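PDB 3QFI: transcriptional regulator from Enterococcus faecalis, which is a putative transcriptional regulator of the LytR-CpsA-Psr family, built round a mixed beta-sheet with helices packed against it. Local coordinates for residues A[21-31]-A[102-111]; A[49-60]-A[257-265]. One frame throughout, in Å; residues are numbered along the deposited sequence.

Contact 1 of 2, residues A[21-31]-A[102-111]; sequences PFSVLLMGIDT and PIHHYVSINM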
loop_
_atom_site.group_PDB
_atom_site.type_symbol
_atom_site.label_atom_id
_atom_site.label_comp_id
_atom_site.label_asym_id
_atom_site.label_seq_id
_atom_site.Cartn_x
_atom_site.Cartn_y
_atom_site.Cartn_z
ATOM N N PRO A 21 -14.339 -11.181 -3.329
ATOM C CA PRO A 21 -13.118 -10.615 -2.735
ATOM C C PRO A 21 -12.281 -9.942 -3.810
ATOM O O PRO A 21 -12.085 -10.498 -4.889
ATOM C CB PRO A 21 -12.415 -11.838 -2.158
ATOM C CG PRO A 21 -13.580 -12.754 -1.810
ATOM C CD PRO A 21 -14.464 -12.616 -3.025
ATOM N N PHE A 22 -11.784 -8.749 -3.540
ATOM C CA PHE A 22 -10.986 -8.093 -4.557
ATOM C C PHE A 22 -9.798 -7.389 -3.916
ATOM O O PHE A 22 -9.711 -7.277 -2.687
ATOM C CB PHE A 22 -11.859 -7.123 -5.361
ATOM C CG PHE A 22 -12.258 -5.917 -4.600
ATOM C CD1 PHE A 22 -11.467 -4.783 -4.620
ATOM C CD2 PHE A 22 -13.406 -5.920 -3.833
ATOM C CE1 PHE A 22 -11.811 -3.649 -3.880
ATOM C CE2 PHE A 22 -13.767 -4.796 -3.086
ATOM C CZ PHE A 22 -12.957 -3.656 -3.115
ATOM N N SER A 23 -8.888 -6.909 -4.749
ATOM C CA SER A 23 -7.685 -6.275 -4.241
ATOM C C SER A 23 -7.445 -4.934 -4.903
ATOM O O SER A 23 -7.924 -4.674 -6.010
ATOM C CB SER A 23 -6.490 -7.173 -4.517
ATOM O OG SER A 23 -6.086 -7.014 -5.864
ATOM N N VAL A 24 -6.676 -4.084 -4.244
ATOM C CA VAL A 24 -6.414 -2.783 -4.816
ATOM C C VAL A 24 -5.072 -2.222 -4.374
ATOM O O VAL A 24 -4.651 -2.383 -3.223
ATOM C CB VAL A 24 -7.549 -1.812 -4.457
ATOM C CG1 VAL A 24 -8.061 -2.124 -3.060
ATOM C CG2 VAL A 24 -7.057 -0.370 -4.533
ATOM N N LEU A 25 -4.385 -1.592 -5.320
ATOM C CA LEU A 25 -3.088 -0.988 -5.058
ATOM C C LEU A 25 -3.295 0.511 -4.861
ATOM O O LEU A 25 -3.831 1.194 -5.734
ATOM C CB LEU A 25 -2.146 -1.208 -6.246
ATOM C CG LEU A 25 -0.740 -0.629 -6.064
ATOM C CD1 LEU A 25 0.069 -1.586 -5.197
ATOM C CD2 LEU A 25 -0.043 -0.427 -7.407
ATOM N N LEU A 26 -2.883 1.010 -3.703
ATOM C CA LEU A 26 -2.995 2.421 -3.403
ATOM C C LEU A 26 -1.606 3.004 -3.560
ATOM O O LEU A 26 -0.642 2.471 -2.993
ATOM C CB LEU A 26 -3.459 2.642 -1.963
ATOM C CG LEU A 26 -4.601 1.775 -1.426
ATOM C CD1 LEU A 26 -4.982 2.227 -0.018
ATOM C CD2 LEU A 26 -5.788 1.870 -2.337
ATOM N N MET A 27 -1.493 4.085 -4.332
ATOM C CA MET A 27 -0.196 4.743 -4.526
ATOM C C MET A 27 -0.276 6.215 -4.153
ATOM O O MET A 27 -1.270 6.876 -4.422
ATOM C CB MET A 27 0.279 4.636 -5.980
ATOM C CG MET A 27 0.281 3.228 -6.570
ATOM S SD MET A 27 1.197 3.159 -8.126
ATOM C CE MET A 27 0.172 4.196 -9.196
ATOM N N GLY A 28 0.784 6.705 -3.522
ATOM C CA GLY A 28 0.881 8.093 -3.119
ATOM C C GLY A 28 2.082 8.665 -3.848
ATOM O O GLY A 28 3.220 8.480 -3.422
ATOM N N ILE A 29 1.816 9.337 -4.966
ATOM C CA ILE A 29 2.841 9.937 -5.812
ATOM C C ILE A 29 2.983 11.410 -5.495
ATOM O O ILE A 29 1.994 12.103 -5.299
ATOM C CB ILE A 29 2.471 9.822 -7.314
ATOM C CG1 ILE A 29 2.113 8.381 -7.660
ATOM C CG2 ILE A 29 3.647 10.275 -8.180
ATOM C CD1 ILE A 29 3.234 7.409 -7.402
ATOM N N ASP A 30 4.220 11.888 -5.455
ATOM C CA ASP A 30 4.480 13.294 -5.173
ATOM C C ASP A 30 4.750 14.021 -6.486
ATOM O O ASP A 30 5.865 14.028 -7.005
ATOM C CB ASP A 30 5.676 13.421 -4.235
ATOM C CG ASP A 30 5.731 14.764 -3.550
ATOM O OD1 ASP A 30 6.435 14.861 -2.521
ATOM O OD2 ASP A 30 5.080 15.726 -4.029
ATOM N N THR A 31 3.707 14.637 -7.014
ATOM C CA THR A 31 3.781 15.347 -8.270
ATOM C C THR A 31 4.443 16.727 -8.163
ATOM O O THR A 31 4.649 17.406 -9.171
ATOM C CB THR A 31 2.378 15.491 -8.836
ATOM O OG1 THR A 31 1.483 15.881 -7.783
ATOM C CG2 THR A 31 1.914 14.174 -9.415
ATOM N N PRO A 102 -3.622 -11.013 -8.357
ATOM C CA PRO A 102 -4.123 -10.068 -9.352
ATOM C C PRO A 102 -4.462 -8.749 -8.637
ATOM O O PRO A 102 -4.918 -8.754 -7.489
ATOM C CB PRO A 102 -5.360 -10.777 -9.906
ATOM C CG PRO A 102 -5.894 -11.480 -8.688
ATOM C CD PRO A 102 -4.624 -12.052 -8.055
ATOM N N ILE A 103 -4.182 -7.635 -9.304
ATOM C CA ILE A 103 -4.481 -6.315 -8.777
ATOM C C ILE A 103 -5.699 -5.881 -9.561
ATOM O O ILE A 103 -5.573 -5.431 -10.700
ATOM C CB ILE A 103 -3.368 -5.292 -9.069
ATOM C CG1 ILE A 103 -2.081 -5.680 -8.352
ATOM C CG2 ILE A 103 -3.826 -3.901 -8.622
ATOM C CD1 ILE A 103 -2.204 -5.712 -6.829
ATOM N N HIS A 104 -6.874 -6.014 -8.964
ATOM C CA HIS A 104 -8.115 -5.661 -9.638
ATOM C C HIS A 104 -8.318 -4.185 -9.879
ATOM O O HIS A 104 -8.846 -3.776 -10.918
ATOM C CB HIS A 104 -9.282 -6.190 -8.833
ATOM C CG HIS A 104 -9.197 -7.655 -8.589
ATOM N ND1 HIS A 104 -9.002 -8.191 -7.335
ATOM C CD2 HIS A 104 -9.216 -8.698 -9.451
ATOM C CE1 HIS A 104 -8.906 -9.503 -7.435
ATOM N NE2 HIS A 104 -9.033 -9.837 -8.709
ATOM N N HIS A 105 -7.894 -3.387 -8.908
ATOM C CA HIS A 105 -8.062 -1.955 -8.994
ATOM C C HIS A 105 -6.854 -1.207 -8.446
ATOM O O HIS A 105 -6.071 -1.746 -7.652
ATOM C CB HIS A 105 -9.300 -1.551 -8.202
ATOM C CG HIS A 105 -10.573 -2.133 -8.723
ATOM N ND1 HIS A 105 -11.122 -1.755 -9.929
ATOM C CD2 HIS A 105 -11.423 -3.042 -8.189
ATOM C CE1 HIS A 105 -12.258 -2.404 -10.114
ATOM N NE2 HIS A 105 -12.464 -3.190 -9.074
ATOM N N TYR A 106 -6.714 0.047 -8.856
ATOM C CA TYR A 106 -5.618 0.867 -8.377
ATOM C C TYR A 106 -6.128 2.276 -8.113
ATOM O O TYR A 106 -7.206 2.661 -8.575
ATOM C CB TYR A 106 -4.506 0.935 -9.417
ATOM C CG TYR A 106 -4.769 1.920 -10.530
ATOM C CD1 TYR A 106 -5.554 1.578 -11.636
ATOM C CD2 TYR A 106 -4.249 3.212 -10.464
ATOM C CE1 TYR A 106 -5.812 2.515 -12.652
ATOM C CE2 TYR A 106 -4.499 4.146 -11.462
ATOM C CZ TYR A 106 -5.273 3.802 -12.550
ATOM O OH TYR A 106 -5.497 4.755 -13.525
ATOM N N VAL A 107 -5.343 3.038 -7.361
ATOM C CA VAL A 107 -5.664 4.428 -7.062
ATOM C C VAL A 107 -4.375 5.222 -6.864
ATOM O O VAL A 107 -3.481 4.794 -6.145
ATOM C CB VAL A 107 -6.577 4.564 -5.802
ATOM C CG1 VAL A 107 -6.029 3.753 -4.682
ATOM C CG2 VAL A 107 -6.681 6.033 -5.375
ATOM N N SER A 108 -4.281 6.358 -7.555
ATOM C CA SER A 108 -3.134 7.259 -7.469
ATOM C C SER A 108 -3.634 8.533 -6.821
ATOM O O SER A 108 -4.581 9.151 -7.321
ATOM C CB SER A 108 -2.587 7.619 -8.852
ATOM O OG SER A 108 -1.871 6.559 -9.445
ATOM N N ILE A 109 -2.994 8.929 -5.724
ATOM C CA ILE A 109 -3.376 10.137 -4.997
ATOM C C ILE A 109 -2.164 11.054 -4.836
ATOM O O ILE A 109 -1.069 10.591 -4.498
ATOM C CB ILE A 109 -3.898 9.792 -3.587
ATOM C CG1 ILE A 109 -4.623 8.434 -3.630
ATOM C CG2 ILE A 109 -4.819 10.917 -3.082
ATOM C CD1 ILE A 109 -5.159 7.939 -2.278
ATOM N N ASN A 110 -2.369 12.346 -5.091
ATOM C CA ASN A 110 -1.336 13.380 -4.946
ATOM C C ASN A 110 -1.267 13.763 -3.481
ATOM O O ASN A 110 -2.086 13.331 -2.681
ATOM C CB ASN A 110 -1.725 14.655 -5.700
ATOM C CG ASN A 110 -1.526 14.548 -7.183
ATOM O OD1 ASN A 110 -1.872 15.473 -7.931
ATOM N ND2 ASN A 110 -0.960 13.425 -7.630
ATOM N N MET A 111 -0.304 14.611 -3.154
ATOM C CA MET A 111 -0.152 15.092 -1.800
ATOM C C MET A 111 -1.233 16.147 -1.530
ATOM O O MET A 111 -1.661 16.340 -0.387
ATOM C CB MET A 111 1.262 15.654 -1.604
ATOM C CG MET A 111 2.357 14.584 -1.705
ATOM S SD MET A 111 2.149 13.173 -0.551
ATOM C CE MET A 111 1.283 11.946 -1.601
HETATM O O HOH W 1 1.644 15.907 -4.888
#
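Strands 22-28 and 105-109 run parallel, their axes 18° apart and 4.5 Å at closest approach, with Val24 to Gly28 bridged in order to His105 to Ile109. The ladder alternates as a parallel pair should: His105 N donates to Ser23 O, Leu25 N to His105 O, Val107 N to Leu25 O, Met27 N to Val107 O and Ile109 N to Met27 O, and Ile29 N continues it to Ile109 O. CA-H...O contacts such as Val24 CA to His105 O, 3.0 Å, fill in between. At the entry to the ladder the N-H of Ser23 is taken by the His104 ring instead of a backbone carbonyl. Ser23 N donates to ND1 of His104 at 2.9 Å, lying only 2° out of the imidazole plane, which is consistent with a defined rotation of the ring, with ND1 accepting. Ser23 OG, held between its own N and carbonyl carbon, gives its proton to Pro102 O at 2.7 Å, in the carbonyl plane on a lone pair; His104 N reaches the same OG weakly. Next to this, the edge of the His105 ring is turned toward the face of Phe22 in an offset edge-to-face pair, centroids 5.9 Å apart and planes at 81°. The sheet's two faces differ: Val24, Leu26, His105, Val107 and Ile109 line one, whereas Leu25, Met27, Tyr106 and Ser108 point to the other, where helix 80-98 meets Met27 through Tyr83. Leu25 CB also rests on Ile103 CG2 at 4.0 Å. At the far end one water bridges Thr31 OG1 and Met111 N, each 2.9 Å from it. Strands 44-51 and 204-206 flank the pair, so both strands are internal to the sheet. The buried Ser23 thus has its N, O and OG all engaged by 102-105, ahead of a regular parallel ladder.

Contact 2 of 2, residues A[49-60]-A[257-265]; sequences TINPKENKSTMI and TTLRKQLGL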
loop_
_atom_site.group_PDB
_atom_site.type_symbol
_atom_site.label_atom_id
_atom_site.label_comp_id
_atom_site.label_asym_id
_atom_site.label_seq_id
_atom_site.Cartn_x
_atom_site.Cartn_y
_atom_site.Cartn_z
ATOM N N THR A 49 -6.333 -6.067 0.510
ATOM C CA THR A 49 -7.209 -7.139 0.042
ATOM C C THR A 49 -8.514 -7.080 0.829
ATOM O O THR A 49 -8.517 -7.092 2.062
ATOM C CB THR A 49 -6.585 -8.557 0.202
ATOM O OG1 THR A 49 -6.164 -8.766 1.555
ATOM C CG2 THR A 49 -5.410 -8.732 -0.749
ATOM N N ILE A 50 -9.617 -6.987 0.098
ATOM C CA ILE A 50 -10.936 -6.916 0.698
ATOM C C ILE A 50 -11.551 -8.309 0.589
ATOM O O ILE A 50 -11.828 -8.790 -0.512
ATOM C CB ILE A 50 -11.812 -5.870 -0.052
ATOM C CG1 ILE A 50 -11.004 -4.586 -0.267
ATOM C CG2 ILE A 50 -13.084 -5.547 0.742
ATOM C CD1 ILE A 50 -10.527 -3.937 1.011
ATOM N N ASN A 51 -11.725 -8.968 1.735
ATOM C CA ASN A 51 -12.310 -10.304 1.775
ATOM C C ASN A 51 -13.469 -10.357 2.755
ATOM O O ASN A 51 -13.286 -10.643 3.932
ATOM C CB ASN A 51 -11.278 -11.354 2.175
ATOM C CG ASN A 51 -11.864 -12.758 2.194
ATOM O OD1 ASN A 51 -12.379 -13.251 1.179
ATOM N ND2 ASN A 51 -11.799 -13.407 3.353
ATOM N N PRO A 52 -14.685 -10.078 2.274
ATOM C CA PRO A 52 -15.866 -10.103 3.137
ATOM C C PRO A 52 -16.196 -11.499 3.656
ATOM O O PRO A 52 -16.819 -11.638 4.698
ATOM C CB PRO A 52 -16.962 -9.536 2.236
ATOM C CG PRO A 52 -16.539 -9.986 0.868
ATOM C CD PRO A 52 -15.047 -9.732 0.887
ATOM N N LYS A 53 -15.773 -12.533 2.938
ATOM C CA LYS A 53 -16.051 -13.899 3.363
ATOM C C LYS A 53 -15.376 -14.206 4.698
ATOM O O LYS A 53 -15.672 -15.212 5.339
ATOM C CB LYS A 53 -15.581 -14.890 2.295
ATOM C CG LYS A 53 -16.182 -14.638 0.903
ATOM C CD LYS A 53 -15.481 -15.466 -0.173
ATOM C CE LYS A 53 -16.091 -15.234 -1.546
ATOM N NZ LYS A 53 -15.435 -16.063 -2.599
ATOM N N GLU A 54 -14.464 -13.344 5.125
ATOM C CA GLU A 54 -13.793 -13.567 6.393
ATOM C C GLU A 54 -13.780 -12.269 7.178
ATOM O O GLU A 54 -13.027 -12.114 8.135
ATOM C CB GLU A 54 -12.371 -14.061 6.151
ATOM C CG GLU A 54 -11.721 -14.682 7.360
ATOM C CD GLU A 54 -10.351 -15.220 7.040
ATOM O OE1 GLU A 54 -9.476 -14.421 6.633
ATOM O OE2 GLU A 54 -10.148 -16.444 7.190
ATOM N N ASN A 55 -14.632 -11.345 6.749
ATOM C CA ASN A 55 -14.773 -10.050 7.382
ATOM C C ASN A 55 -13.433 -9.430 7.737
ATOM O O ASN A 55 -13.176 -9.156 8.908
ATOM C CB ASN A 55 -15.621 -10.190 8.646
ATOM C CG ASN A 55 -16.967 -10.820 8.371
ATOM O OD1 ASN A 55 -17.762 -10.303 7.584
ATOM N ND2 ASN A 55 -17.229 -11.949 9.012
ATOM N N LYS A 56 -12.584 -9.190 6.738
ATOM C CA LYS A 56 -11.264 -8.610 7.001
ATOM C C LYS A 56 -10.582 -8.024 5.749
ATOM O O LYS A 56 -10.909 -8.384 4.615
ATOM C CB LYS A 56 -10.368 -9.684 7.644
ATOM C CG LYS A 56 -9.006 -9.191 8.133
ATOM C CD LYS A 56 -8.343 -10.146 9.155
ATOM C CE LYS A 56 -7.641 -11.335 8.508
ATOM N NZ LYS A 56 -8.554 -12.149 7.668
ATOM N N SER A 57 -9.649 -7.099 5.981
ATOM C CA SER A 57 -8.870 -6.465 4.920
ATOM C C SER A 57 -7.424 -6.475 5.367
ATOM O O SER A 57 -7.125 -6.186 6.523
ATOM C CB SER A 57 -9.303 -5.016 4.658
ATOM O OG SER A 57 -10.519 -4.961 3.939
ATOM N N THR A 58 -6.536 -6.793 4.435
ATOM C CA THR A 58 -5.119 -6.887 4.723
ATOM C C THR A 58 -4.338 -5.860 3.913
ATOM O O THR A 58 -4.341 -5.887 2.675
ATOM C CB THR A 58 -4.621 -8.290 4.369
ATOM O OG1 THR A 58 -5.586 -9.256 4.802
ATOM C CG2 THR A 58 -3.298 -8.578 5.029
ATOM N N MET A 59 -3.687 -4.950 4.632
ATOM C CA MET A 59 -2.872 -3.896 4.041
ATOM C C MET A 59 -1.475 -4.463 3.880
ATOM O O MET A 59 -1.052 -5.336 4.637
ATOM C CB MET A 59 -2.827 -2.671 4.955
ATOM C CG MET A 59 -4.177 -2.003 5.180
ATOM S SD MET A 59 -4.048 -0.601 6.338
ATOM C CE MET A 59 -4.532 0.756 5.285
ATOM N N ILE A 60 -0.757 -3.958 2.893
ATOM C CA ILE A 60 0.574 -4.452 2.623
ATOM C C ILE A 60 1.437 -3.319 2.104
ATOM O O ILE A 60 1.236 -2.823 1.004
ATOM C CB ILE A 60 0.519 -5.612 1.572
ATOM C CG1 ILE A 60 1.051 -6.906 2.170
ATOM C CG2 ILE A 60 1.350 -5.277 0.359
ATOM C CD1 ILE A 60 2.526 -6.876 2.498
ATOM N N THR A 257 0.980 -16.718 -0.504
ATOM C CA THR A 257 -0.078 -17.682 -0.292
ATOM C C THR A 257 -1.155 -17.037 0.566
ATOM O O THR A 257 -2.341 -17.197 0.295
ATOM C CB THR A 257 0.472 -18.948 0.375
ATOM O OG1 THR A 257 1.473 -19.520 -0.478
ATOM C CG2 THR A 257 -0.631 -19.956 0.587
ATOM N N THR A 258 -0.742 -16.287 1.581
ATOM C CA THR A 258 -1.699 -15.611 2.446
ATOM C C THR A 258 -2.623 -14.704 1.633
ATOM O O THR A 258 -3.842 -14.845 1.676
ATOM C CB THR A 258 -1.003 -14.730 3.468
ATOM O OG1 THR A 258 -0.157 -15.539 4.287
ATOM C CG2 THR A 258 -2.027 -14.014 4.329
ATOM N N LEU A 259 -2.033 -13.762 0.906
ATOM C CA LEU A 259 -2.820 -12.848 0.112
ATOM C C LEU A 259 -3.672 -13.623 -0.870
ATOM O O LEU A 259 -4.875 -13.373 -0.986
ATOM C CB LEU A 259 -1.912 -11.862 -0.610
ATOM C CG LEU A 259 -1.091 -11.061 0.398
ATOM C CD1 LEU A 259 -0.314 -9.972 -0.322
ATOM C CD2 LEU A 259 -2.014 -10.451 1.453
ATOM N N ARG A 260 -3.062 -14.579 -1.559
ATOM C CA ARG A 260 -3.806 -15.383 -2.506
ATOM C C ARG A 260 -5.061 -15.993 -1.849
ATOM O O ARG A 260 -6.123 -16.032 -2.475
ATOM C CB ARG A 260 -2.921 -16.493 -3.075
ATOM C CG ARG A 260 -1.866 -16.034 -4.062
ATOM C CD ARG A 260 -1.102 -17.234 -4.613
ATOM N NE ARG A 260 -1.909 -17.985 -5.564
ATOM C CZ ARG A 260 -2.271 -17.501 -6.744
ATOM N NH1 ARG A 260 -1.882 -16.280 -7.106
ATOM N NH2 ARG A 260 -3.047 -18.220 -7.553
ATOM N N LYS A 261 -4.968 -16.463 -0.603
ATOM C CA LYS A 261 -6.160 -17.043 0.026
ATOM C C LYS A 261 -7.191 -15.962 0.381
ATOM O O LYS A 261 -8.400 -16.205 0.346
ATOM C CB LYS A 261 -5.792 -17.877 1.268
ATOM C CG LYS A 261 -5.093 -19.204 0.947
ATOM C CD LYS A 261 -4.854 -20.039 2.206
ATOM C CE LYS A 261 -4.152 -21.376 1.907
ATOM N NZ LYS A 261 -4.071 -22.264 3.122
ATOM N N GLN A 262 -6.706 -14.776 0.725
ATOM C CA GLN A 262 -7.574 -13.647 1.026
ATOM C C GLN A 262 -8.482 -13.393 -0.185
ATOM O O GLN A 262 -9.609 -12.921 -0.043
ATOM C CB GLN A 262 -6.740 -12.384 1.288
ATOM C CG GLN A 262 -6.169 -12.288 2.685
ATOM C CD GLN A 262 -7.242 -12.494 3.731
ATOM O OE1 GLN A 262 -7.435 -13.604 4.233
ATOM N NE2 GLN A 262 -7.972 -11.426 4.043
ATOM N N LEU A 263 -7.975 -13.713 -1.373
ATOM C CA LEU A 263 -8.707 -13.505 -2.611
ATOM C C LEU A 263 -9.388 -14.758 -3.136
ATOM O O LEU A 263 -9.670 -14.865 -4.331
ATOM C CB LEU A 263 -7.761 -12.947 -3.676
ATOM C CG LEU A 263 -7.103 -11.607 -3.329
ATOM C CD1 LEU A 263 -6.032 -11.303 -4.356
ATOM C CD2 LEU A 263 -8.154 -10.481 -3.295
ATOM N N GLY A 264 -9.652 -15.703 -2.240
ATOM C CA GLY A 264 -10.308 -16.932 -2.635
ATOM C C GLY A 264 -9.504 -17.715 -3.651
ATOM O O GLY A 264 -10.065 -18.476 -4.441
ATOM N N LEU A 265 -8.188 -17.525 -3.645
ATOM C CA LEU A 265 -7.320 -18.240 -4.579
ATOM C C LEU A 265 -6.624 -19.374 -3.854
ATOM O O LEU A 265 -6.563 -19.394 -2.623
ATOM C CB LEU A 265 -6.273 -17.303 -5.182
ATOM C CG LEU A 265 -6.849 -16.159 -6.017
ATOM C CD1 LEU A 265 -5.728 -15.222 -6.434
ATOM C CD2 LEU A 265 -7.562 -16.726 -7.247
#
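Gln262, on the last turn of helix 249-262, lies across the side chains of the hairpin 49-60 at about a right angle to Thr49, Thr58, Glu54 and Lys56 alike. Its CG stands anti to the carbonyl carbon (chi1 -81°) and a second bend at chi2 carries the amide over the two strands. The aliphatic part does the packing: CB lies 3.7 Å from Thr49 OG1, and CG is equally far from Thr58 OG1. The amide group ends among Glu54, Lys56 and Thr58, but its orientation is doubtful. The charges beside it are paired within the hairpin, Lys56 NZ meeting Glu54 OE1 at 2.7 Å. Strands 49-51 and 56-60 form a beta hairpin with a G1 bulge, in which Asn55 and Lys56 both face Asn51; Asn51 O accepts from Glu54 N and Lys56 N, which arrive from opposite faces of its plane. The helix passes at 144° to strand 56-60, 10.0 Å between axes, and ends in a Schellman motif whose C-prime residue is Gly264, with Leu265 N bonded to Arg260 O. One turn back from Gln262, Leu259 crosses Ile60 at a slant, CD1 against CG1 at 4.2 Å, while its CD2 reaches the methyls of Thr49 and Thr58. Leu263 CD2 meets Thr49 CG2 at 4.1 Å, so the Thr49 methyl is packed by two leucines.

Overall arrangement
The two contacts alternate along the chain, in the order 21-31, 49-60, 102-111 and 257-265, with centres about 17 Å apart. They share the mixed sheet, in which strand 22-28 of contact 1 is the antiparallel neighbour of strand 44-51 of contact 2. They touch directly there: Phe22 O and Ile50 N, 2.8 Å apart, form a probable hydrogen bond, and Pro21 packs on Asn51 and Lys53. Contact 1 joins two strands within the sheet, whereas contact 2 brings helix 249-262, late in the chain, onto the neighbouring hairpin. Segments from early and late in the sequence are thereby tied to one sheet within a single compact chain.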